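Local coordinates for protein DNA polymerase (Pyrobaculum calidifontis, PDB 5MDN) that probably catalyses DNA synthesis from deoxyribonucleoside triphosphates, as a family B DNA polymerase that also carries an exonuclease domain, at residues D208-K220 with L240-V253. Numbering follows the deposited sequence.
Sequences DRRVIRGFVDFVK and LSERAKALGVPLRV
Ile212 lays its CD1 methyl across the aliphatic part of Arg243, 3.9 Å from CG, and against CD1 of Leu247. Ile212 CG1 lies beside the backbone N (chi1 -65°), which sends Ile212 CG2 to a different neighbour, Val249 CG1, at 3.7 Å. One isoleucine thus touches both the last turns of helix 240-247 and the loop that follows. Next to it, Asp208 and Arg243 form a side-on salt bridge. Arg243 NE reaches Asp208 OD2 and Arg243 NH2 reaches Asp208 OD1, each at 2.7 Å and nearly straight. The carboxylate and guanidinium planes are 25° apart, close to coplanar. Leu247 CD2 sits over the centre of one guanidinium face, 3.5 Å above its plane. Asp208 OD2 also accepts a bond from Val186 N, and Arg243 NH1 donates to Pro181 O, so the ion pair joins the start of helix 209-220 and helix 240-247 to the start of strand 186-193 and the loop before it. A methionine in place of Arg243 would probably leave the buried Asp208 carboxylate without its charged mate and Pro181 O without this donor. The contact belongs to the RNase H-like exonuclease domain. Helix 209-222 and helix 232-247 flank strand 226-229 in sequence, and their segments here cross at -121°. Helix 240-247 ends in a Schellman motif at Gly248, and the chain then turns and runs alongside helix 209-220, in the same direction. There Val216 CG2 meets Leu251 CD1 at 3.7 Å, and Val219 CG1 packs on CB of Val253. Phe215 takes Leu251 CD1 at its ring edge, while its ring also meets Phe168 of the central sheet. On the outer side, Arg213 bonds through NE to Asp217 OD2 at 3.2 Å. The Asp217 carboxylate probably offsets some of the repulsion among Arg213, Lys220 and the nearby Arg252.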
loop_
_atom_site.group_PDB
_atom_site.type_symbol
_atom_site.label_atom_id
_atom_site.label_comp_id
_atom_site.label_asym_id
_atom_site.label_seq_id
_atom_site.Cartn_x
_atom_site.Cartn_y
_atom_site.Cartn_z
ATOM N N ASP A 208 32.521 3.954 6.462
ATOM C CA ASP A 208 31.507 4.254 5.462
ATOM C C ASP A 208 31.234 5.751 5.375
ATOM O O ASP A 208 30.095 6.185 5.179
ATOM C CB ASP A 208 30.221 3.487 5.750
ATOM C CG ASP A 208 29.763 3.636 7.179
ATOM O OD1 ASP A 208 30.630 3.684 8.079
ATOM O OD2 ASP A 208 28.535 3.695 7.405
ATOM N N ARG A 209 32.278 6.566 5.539
ATOM C CA ARG A 209 32.129 8.001 5.324
ATOM C C ARG A 209 32.071 8.337 3.840
ATOM O O ARG A 209 31.295 9.206 3.428
ATOM C CB ARG A 209 33.281 8.763 5.976
ATOM C CG ARG A 209 33.378 8.642 7.484
ATOM C CD ARG A 209 34.595 9.400 7.998
ATOM N NE ARG A 209 34.586 9.590 9.445
ATOM C CZ ARG A 209 34.086 10.661 10.053
ATOM N NH1 ARG A 209 33.554 11.645 9.340
ATOM N NH2 ARG A 209 34.125 10.752 11.377
ATOM N N ARG A 210 32.896 7.667 3.030
ATOM C CA ARG A 210 32.936 7.941 1.596
ATOM C C ARG A 210 31.600 7.674 0.910
ATOM O O ARG A 210 31.266 8.351 -0.070
ATOM C CB ARG A 210 34.031 7.104 0.930
ATOM C CG ARG A 210 33.942 5.606 1.210
ATOM C CD ARG A 210 35.187 4.863 0.725
ATOM N NE ARG A 210 35.259 4.826 -0.738
ATOM C CZ ARG A 210 36.283 4.339 -1.432
ATOM N NH1 ARG A 210 37.341 3.844 -0.803
ATOM N NH2 ARG A 210 36.249 4.356 -2.759
ATOM N N VAL A 211 30.827 6.698 1.395
ATOM C CA VAL A 211 29.612 6.292 0.693
ATOM C C VAL A 211 28.453 7.233 1.012
ATOM O O VAL A 211 27.716 7.653 0.112
ATOM C CB VAL A 211 29.268 4.826 1.020
ATOM C CG1 VAL A 211 29.297 4.582 2.517
ATOM C CG2 VAL A 211 27.906 4.463 0.456
ATOM N N ILE A 212 28.268 7.583 2.288
ATOM C CA ILE A 212 27.216 8.534 2.638
ATOM C C ILE A 212 27.502 9.890 2.009
ATOM O O ILE A 212 26.595 10.563 1.504
ATOM C CB ILE A 212 27.061 8.636 4.168
ATOM C CG1 ILE A 212 26.580 7.306 4.750
ATOM C CG2 ILE A 212 26.088 9.751 4.538
ATOM C CD1 ILE A 212 26.496 7.295 6.264
ATOM N N ARG A 213 28.769 10.308 2.025
ATOM C CA ARG A 213 29.156 11.532 1.334
ATOM C C ARG A 213 28.876 11.429 -0.161
ATOM O O ARG A 213 28.387 12.382 -0.778
ATOM C CB ARG A 213 30.637 11.818 1.580
ATOM C CG ARG A 213 31.089 13.191 1.130
ATOM C CD ARG A 213 30.431 14.274 1.971
ATOM N NE ARG A 213 29.368 14.976 1.262
ATOM C CZ ARG A 213 28.346 15.577 1.863
ATOM N NH1 ARG A 213 28.251 15.564 3.185
ATOM N NH2 ARG A 213 27.423 16.197 1.142
ATOM N N GLY A 214 29.182 10.274 -0.759
ATOM C CA GLY A 214 28.942 10.100 -2.183
ATOM C C GLY A 214 27.467 10.083 -2.538
ATOM O O GLY A 214 27.060 10.639 -3.563
ATOM N N PHE A 215 26.648 9.431 -1.708
ATOM C CA PHE A 215 25.206 9.419 -1.940
ATOM C C PHE A 215 24.630 10.831 -1.890
ATOM O O PHE A 215 23.884 11.243 -2.785
ATOM C CB PHE A 215 24.515 8.516 -0.919
ATOM C CG PHE A 215 23.023 8.444 -1.081
ATOM C CD1 PHE A 215 22.456 8.185 -2.319
ATOM C CD2 PHE A 215 22.186 8.626 0.008
ATOM C CE1 PHE A 215 21.081 8.117 -2.468
ATOM C CE2 PHE A 215 20.813 8.558 -0.134
ATOM C CZ PHE A 215 20.259 8.304 -1.373
ATOM N N VAL A 216 24.958 11.582 -0.835
ATOM C CA VAL A 216 24.425 12.934 -0.677
ATOM C C VAL A 216 24.854 13.816 -1.844
ATOM O O VAL A 216 24.046 14.557 -2.415
ATOM C CB VAL A 216 24.862 13.529 0.675
ATOM C CG1 VAL A 216 24.442 14.982 0.769
ATOM C CG2 VAL A 216 24.266 12.729 1.821
ATOM N N ASP A 217 26.136 13.751 -2.215
ATOM C CA ASP A 217 26.627 14.573 -3.318
ATOM C C ASP A 217 25.950 14.206 -4.634
ATOM O O ASP A 217 25.671 15.084 -5.459
ATOM C CB ASP A 217 28.145 14.443 -3.439
ATOM C CG ASP A 217 28.884 15.239 -2.382
ATOM O OD1 ASP A 217 28.394 16.329 -2.017
ATOM O OD2 ASP A 217 29.954 14.782 -1.924
ATOM N N PHE A 218 25.678 12.916 -4.851
ATOM C CA PHE A 218 25.033 12.506 -6.096
ATOM C C PHE A 218 23.599 13.020 -6.173
ATOM O O PHE A 218 23.161 13.488 -7.230
ATOM C CB PHE A 218 25.068 10.984 -6.240
ATOM C CG PHE A 218 24.680 10.501 -7.612
ATOM C CD1 PHE A 218 25.637 10.350 -8.602
ATOM C CD2 PHE A 218 23.361 10.206 -7.915
ATOM C CE1 PHE A 218 25.289 9.910 -9.864
ATOM C CE2 PHE A 218 23.006 9.766 -9.176
ATOM C CZ PHE A 218 23.971 9.618 -10.152
ATOM N N VAL A 219 22.847 12.919 -5.073
ATOM C CA VAL A 219 21.475 13.419 -5.062
ATOM C C VAL A 219 21.451 14.916 -5.342
ATOM O O VAL A 219 20.627 15.404 -6.125
ATOM C CB VAL A 219 20.792 13.080 -3.722
ATOM C CG1 VAL A 219 19.427 13.749 -3.631
ATOM C CG2 VAL A 219 20.662 11.573 -3.561
ATOM N N LYS A 220 22.361 15.666 -4.719
ATOM C CA LYS A 220 22.449 17.097 -4.988
ATOM C C LYS A 220 22.923 17.363 -6.412
ATOM O O LYS A 220 22.501 18.345 -7.036
ATOM C CB LYS A 220 23.387 17.760 -3.978
ATOM C CG LYS A 220 22.921 17.671 -2.532
ATOM C CD LYS A 220 23.802 18.515 -1.625
ATOM C CE LYS A 220 25.236 18.016 -1.632
ATOM N NZ LYS A 220 26.080 18.740 -0.642
ATOM N N LEU A 240 20.021 4.924 7.287
ATOM C CA LEU A 240 20.905 6.007 6.864
ATOM C C LEU A 240 20.740 7.238 7.749
ATOM O O LEU A 240 21.715 7.940 8.033
ATOM C CB LEU A 240 20.652 6.362 5.400
ATOM C CG LEU A 240 21.111 5.331 4.369
ATOM C CD1 LEU A 240 20.382 5.527 3.048
ATOM C CD2 LEU A 240 22.618 5.400 4.175
ATOM N N SER A 241 19.509 7.522 8.181
ATOM C CA SER A 241 19.278 8.648 9.083
ATOM C C SER A 241 20.075 8.490 10.373
ATOM O O SER A 241 20.784 9.411 10.797
ATOM C CB SER A 241 17.785 8.781 9.383
ATOM O OG SER A 241 17.552 9.729 10.410
ATOM N N GLU A 242 19.960 7.330 11.019
ATOM C CA GLU A 242 20.657 7.108 12.279
ATOM C C GLU A 242 22.140 6.817 12.072
ATOM O O GLU A 242 22.953 7.107 12.958
ATOM C CB GLU A 242 19.986 5.970 13.049
ATOM C CG GLU A 242 18.559 6.293 13.473
ATOM C CD GLU A 242 17.845 5.111 14.099
ATOM O OE1 GLU A 242 18.492 4.359 14.859
ATOM O OE2 GLU A 242 16.637 4.934 13.828
ATOM N N ARG A 243 22.514 6.246 10.923
ATOM C CA ARG A 243 23.931 6.044 10.630
ATOM C C ARG A 243 24.636 7.370 10.370
ATOM O O ARG A 243 25.767 7.576 10.827
ATOM C CB ARG A 243 24.098 5.108 9.432
ATOM C CG ARG A 243 25.548 4.763 9.101
ATOM C CD ARG A 243 26.218 4.042 10.257
ATOM N NE ARG A 243 27.605 3.685 9.973
ATOM C CZ ARG A 243 28.442 3.179 10.874
ATOM N NH1 ARG A 243 28.034 2.970 12.118
ATOM N NH2 ARG A 243 29.688 2.880 10.532
ATOM N N ALA A 244 23.990 8.275 9.631
ATOM C CA ALA A 244 24.605 9.563 9.325
ATOM C C ALA A 244 24.846 10.387 10.582
ATOM O O ALA A 244 25.771 11.206 10.621
ATOM C CB ALA A 244 23.734 10.344 8.342
ATOM N N LYS A 245 24.021 10.193 11.612
ATOM C CA LYS A 245 24.248 10.873 12.881
ATOM C C LYS A 245 25.480 10.318 13.586
ATOM O O LYS A 245 26.314 11.078 14.093
ATOM C CB LYS A 245 23.013 10.733 13.773
ATOM C CG LYS A 245 21.770 11.432 13.245
ATOM C CD LYS A 245 20.642 11.371 14.269
ATOM C CE LYS A 245 19.321 11.865 13.692
ATOM N NZ LYS A 245 19.383 13.303 13.303
ATOM N N ALA A 246 25.601 8.989 13.637
ATOM C CA ALA A 246 26.714 8.357 14.340
ATOM C C ALA A 246 28.059 8.728 13.725
ATOM O O ALA A 246 29.054 8.886 14.442
ATOM C CB ALA A 246 26.528 6.840 14.350
ATOM N N LEU A 247 28.113 8.876 12.402
ATOM C CA LEU A 247 29.349 9.244 11.724
ATOM C C LEU A 247 29.568 10.749 11.648
ATOM O O LEU A 247 30.662 11.181 11.272
ATOM C CB LEU A 247 29.377 8.658 10.309
ATOM C CG LEU A 247 29.168 7.147 10.179
ATOM C CD1 LEU A 247 29.491 6.696 8.766
ATOM C CD2 LEU A 247 30.011 6.388 11.196
ATOM N N GLY A 248 28.569 11.553 12.001
ATOM C CA GLY A 248 28.699 12.996 11.939
ATOM C C GLY A 248 28.858 13.557 10.545
ATOM O O GLY A 248 29.498 14.599 10.371
ATOM N N VAL A 249 28.290 12.898 9.544
ATOM C CA VAL A 249 28.166 13.441 8.196
ATOM C C VAL A 249 26.682 13.672 7.923
ATOM O O VAL A 249 25.886 12.728 8.013
ATOM C CB VAL A 249 28.806 12.518 7.141
ATOM C CG1 VAL A 249 28.295 11.087 7.259
ATOM C CG2 VAL A 249 28.562 13.070 5.739
ATOM N N PRO A 250 26.260 14.900 7.626
ATOM C CA PRO A 250 24.821 15.175 7.530
ATOM C C PRO A 250 24.214 14.601 6.259
ATOM O O PRO A 250 24.833 14.602 5.192
ATOM C CB PRO A 250 24.754 16.706 7.544
ATOM C CG PRO A 250 26.059 17.137 6.964
ATOM C CD PRO A 250 27.074 16.111 7.408
ATOM N N LEU A 251 22.985 14.104 6.388
ATOM C CA LEU A 251 22.278 13.457 5.282
ATOM C C LEU A 251 21.373 14.468 4.573
ATOM O O LEU A 251 20.153 14.329 4.512
ATOM C CB LEU A 251 21.483 12.261 5.797
ATOM C CG LEU A 251 20.874 11.278 4.794
ATOM C CD1 LEU A 251 21.928 10.745 3.832
ATOM C CD2 LEU A 251 20.175 10.137 5.518
ATOM N N ARG A 252 22.006 15.510 4.039
ATOM C CA ARG A 252 21.296 16.655 3.466
ATOM C C ARG A 252 20.976 16.351 2.008
ATOM O O ARG A 252 21.751 16.660 1.105
ATOM C CB ARG A 252 22.128 17.923 3.597
ATOM C CG ARG A 252 22.419 18.336 5.025
ATOM C CD ARG A 252 23.249 19.606 5.048
ATOM N NE ARG A 252 24.497 19.449 4.304
ATOM C CZ ARG A 252 24.713 19.960 3.096
ATOM N NH1 ARG A 252 23.765 20.668 2.497
ATOM N NH2 ARG A 252 25.876 19.767 2.488
ATOM N N VAL A 253 19.814 15.742 1.774
ATOM C CA VAL A 253 19.435 15.312 0.434
ATOM C C VAL A 253 18.261 16.095 -0.151
ATOM O O VAL A 253 18.070 16.055 -1.376
ATOM C CB VAL A 253 19.134 13.799 0.395
ATOM C CG1 VAL A 253 20.393 13.001 0.691
ATOM C CG2 VAL A 253 18.029 13.453 1.377
#